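Local coordinates for lipoprotein YgdI/YgdR-like SH3-like domain-containing protein (Shewanella oneidensis, PDB 2RB6) that is of unknown function but is probably a membrane-anchored lipoprotein with a small, all-beta SH3-like domain, at residues 5-10 with 30-35. Sequence-based numbering, arbitrary orientation.
Sequences YIMSTK and YLYYDE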
loop_
_atom_site.group_PDB
_atom_site.type_symbol
_atom_site.label_atom_id
_atom_site.label_comp_id
_atom_site.label_asym_id
_atom_site.label_seq_id
_atom_site.Cartn_x
_atom_site.Cartn_y
_atom_site.Cartn_z
ATOM N N TYR A 5 -1.737 4.183 5.354
ATOM C CA TYR A 5 -2.122 3.694 4.047
ATOM C C TYR A 5 -2.742 2.320 4.062
ATOM O O TYR A 5 -2.385 1.463 4.861
ATOM C CB TYR A 5 -0.935 3.720 3.086
ATOM C CG TYR A 5 -0.572 5.107 2.644
ATOM C CD1 TYR A 5 0.313 5.892 3.391
ATOM C CD2 TYR A 5 -1.116 5.644 1.482
ATOM C CE1 TYR A 5 0.646 7.177 2.985
ATOM C CE2 TYR A 5 -0.789 6.930 1.067
ATOM C CZ TYR A 5 0.093 7.688 1.817
ATOM O OH TYR A 5 0.443 8.942 1.373
ATOM N N ILE A 6 -3.689 2.138 3.153
ATOM C CA ILE A 6 -4.409 0.895 3.009
ATOM C C ILE A 6 -4.645 0.653 1.525
ATOM O O ILE A 6 -5.049 1.563 0.792
ATOM C CB ILE A 6 -5.770 0.962 3.733
ATOM C CG1 ILE A 6 -5.562 0.973 5.245
ATOM C CG2 ILE A 6 -6.642 -0.197 3.310
ATOM C CD1 ILE A 6 -6.851 1.121 6.030
HETATM N N MSE A 7 -4.371 -0.576 1.095
HETATM C CA MSE A 7 -4.560 -0.974 -0.288
HETATM C C MSE A 7 -5.627 -2.058 -0.336
HETATM O O MSE A 7 -5.622 -3.000 0.470
HETATM C CB MSE A 7 -3.266 -1.536 -0.859
HETATM C CG MSE A 7 -2.060 -0.659 -0.625
HETATM SE SE MSE A 7 -0.427 -1.468 -1.307
HETATM C CE MSE A 7 -0.768 -1.115 -3.189
ATOM N N SER A 8 -6.541 -1.920 -1.286
ATOM C CA SER A 8 -7.606 -2.893 -1.463
ATOM C C SER A 8 -7.313 -3.734 -2.693
ATOM O O SER A 8 -7.026 -3.207 -3.767
ATOM C CB SER A 8 -8.959 -2.188 -1.597
ATOM O OG SER A 8 -9.413 -1.730 -0.332
ATOM N N THR A 9 -7.377 -5.049 -2.511
ATOM C CA THR A 9 -7.110 -6.013 -3.576
ATOM C C THR A 9 -8.392 -6.454 -4.262
ATOM O O THR A 9 -9.429 -6.623 -3.623
ATOM C CB THR A 9 -6.404 -7.264 -3.015
ATOM O OG1 THR A 9 -5.156 -6.880 -2.426
ATOM C CG2 THR A 9 -6.149 -8.283 -4.118
ATOM N N LYS A 10 -8.303 -6.647 -5.570
ATOM C CA LYS A 10 -9.446 -7.067 -6.373
ATOM C C LYS A 10 -10.155 -8.296 -5.803
ATOM O O LYS A 10 -11.379 -8.423 -5.915
ATOM C CB LYS A 10 -8.992 -7.369 -7.799
ATOM C CG LYS A 10 -10.096 -7.244 -8.827
ATOM C CD LYS A 10 -9.562 -7.429 -10.241
ATOM C CE LYS A 10 -10.604 -7.009 -11.268
ATOM N NZ LYS A 10 -11.904 -7.717 -11.088
ATOM N N TYR A 30 3.759 -2.778 -6.896
ATOM C CA TYR A 30 3.669 -1.740 -5.868
ATOM C C TYR A 30 4.504 -2.190 -4.673
ATOM O O TYR A 30 4.277 -3.264 -4.116
ATOM C CB TYR A 30 2.220 -1.528 -5.408
ATOM C CG TYR A 30 1.500 -0.362 -6.060
ATOM C CD1 TYR A 30 1.842 0.959 -5.753
ATOM C CD2 TYR A 30 0.482 -0.578 -6.990
ATOM C CE1 TYR A 30 1.186 2.031 -6.353
ATOM C CE2 TYR A 30 -0.178 0.485 -7.598
ATOM C CZ TYR A 30 0.178 1.785 -7.277
ATOM O OH TYR A 30 -0.476 2.831 -7.884
ATOM N N LEU A 31 5.482 -1.375 -4.296
ATOM C CA LEU A 31 6.328 -1.682 -3.149
ATOM C C LEU A 31 5.773 -0.927 -1.949
ATOM O O LEU A 31 5.356 0.233 -2.062
ATOM C CB LEU A 31 7.778 -1.254 -3.400
ATOM C CG LEU A 31 8.763 -2.182 -4.132
ATOM C CD1 LEU A 31 9.269 -3.268 -3.184
ATOM C CD2 LEU A 31 8.099 -2.797 -5.361
ATOM N N TYR A 32 5.775 -1.593 -0.801
ATOM C CA TYR A 32 5.262 -0.999 0.412
ATOM C C TYR A 32 5.914 -1.707 1.603
ATOM O O TYR A 32 6.551 -2.742 1.428
ATOM C CB TYR A 32 3.735 -1.145 0.425
ATOM C CG TYR A 32 3.203 -2.525 0.768
ATOM C CD1 TYR A 32 2.975 -2.885 2.089
ATOM C CD2 TYR A 32 2.879 -3.453 -0.232
ATOM C CE1 TYR A 32 2.430 -4.122 2.422
ATOM C CE2 TYR A 32 2.326 -4.706 0.084
ATOM C CZ TYR A 32 2.106 -5.026 1.422
ATOM O OH TYR A 32 1.542 -6.227 1.782
ATOM N N TYR A 33 5.779 -1.139 2.800
ATOM C CA TYR A 33 6.364 -1.746 3.998
ATOM C C TYR A 33 5.313 -2.355 4.904
ATOM O O TYR A 33 4.287 -1.743 5.178
ATOM C CB TYR A 33 7.186 -0.720 4.790
ATOM C CG TYR A 33 8.432 -0.285 4.078
ATOM C CD1 TYR A 33 8.366 0.613 3.010
ATOM C CD2 TYR A 33 9.675 -0.804 4.432
ATOM C CE1 TYR A 33 9.507 0.980 2.306
ATOM C CE2 TYR A 33 10.821 -0.445 3.737
ATOM C CZ TYR A 33 10.730 0.449 2.671
ATOM O OH TYR A 33 11.860 0.801 1.959
ATOM N N ASP A 34 5.589 -3.566 5.373
ATOM C CA ASP A 34 4.665 -4.273 6.244
ATOM C C ASP A 34 4.901 -3.956 7.721
ATOM O O ASP A 34 5.959 -3.454 8.114
ATOM C CB ASP A 34 4.787 -5.783 6.021
ATOM C CG ASP A 34 5.995 -6.384 6.723
ATOM O OD1 ASP A 34 7.113 -5.852 6.559
ATOM O OD2 ASP A 34 5.826 -7.398 7.436
ATOM N N GLU A 35 3.893 -4.259 8.530
ATOM C CA GLU A 35 3.936 -4.035 9.970
ATOM C C GLU A 35 5.093 -4.839 10.555
ATOM O O GLU A 35 5.186 -6.043 10.323
ATOM C CB GLU A 35 2.620 -4.503 10.602
ATOM C CG GLU A 35 1.386 -4.410 9.687
ATOM C CD GLU A 35 1.393 -5.430 8.540
ATOM O OE1 GLU A 35 1.516 -6.647 8.817
ATOM O OE2 GLU A 35 1.263 -5.016 7.363
#
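M7 of strand 4-9 reaches across to Y30 and Y32 of strand 29-33. M7 is a selenomethionine, so selenium stands in place of sulfur. Two kinds of contact are made, both by the end of its side chain.

The first is Met-aromatic. SE of M7 lies 4.5 Å from the centroid of the Y32 ring, 32° off the ring normal, an oblique approach. CD2 is the atom of the Y32 ring nearest to SE of M7, at 4.0 Å. Y32 holds CG between its backbone N and carbonyl carbon (chi1 76°), which brings CD2 to the selenium.

The second is apolar. CE of M7 meets CG of Y30 at 3.7 Å, and CB of Y30 is equally close. The M7 chain bends at chi3 (76°), turning the methyl group to Y30.

The two strands belong to different three-stranded antiparallel sheets, and the contact is buried, its centre about 2 Å from that of the folded chain. I42 and V47 also touch M7. Y30 packs on I50, and Y32 on I15 and S17. The selenoether of M7 is thus one of several groups that pack the two sheets of this SH3-like domain together, here through dispersion and aromatic contacts, without polar bonds between the two segments.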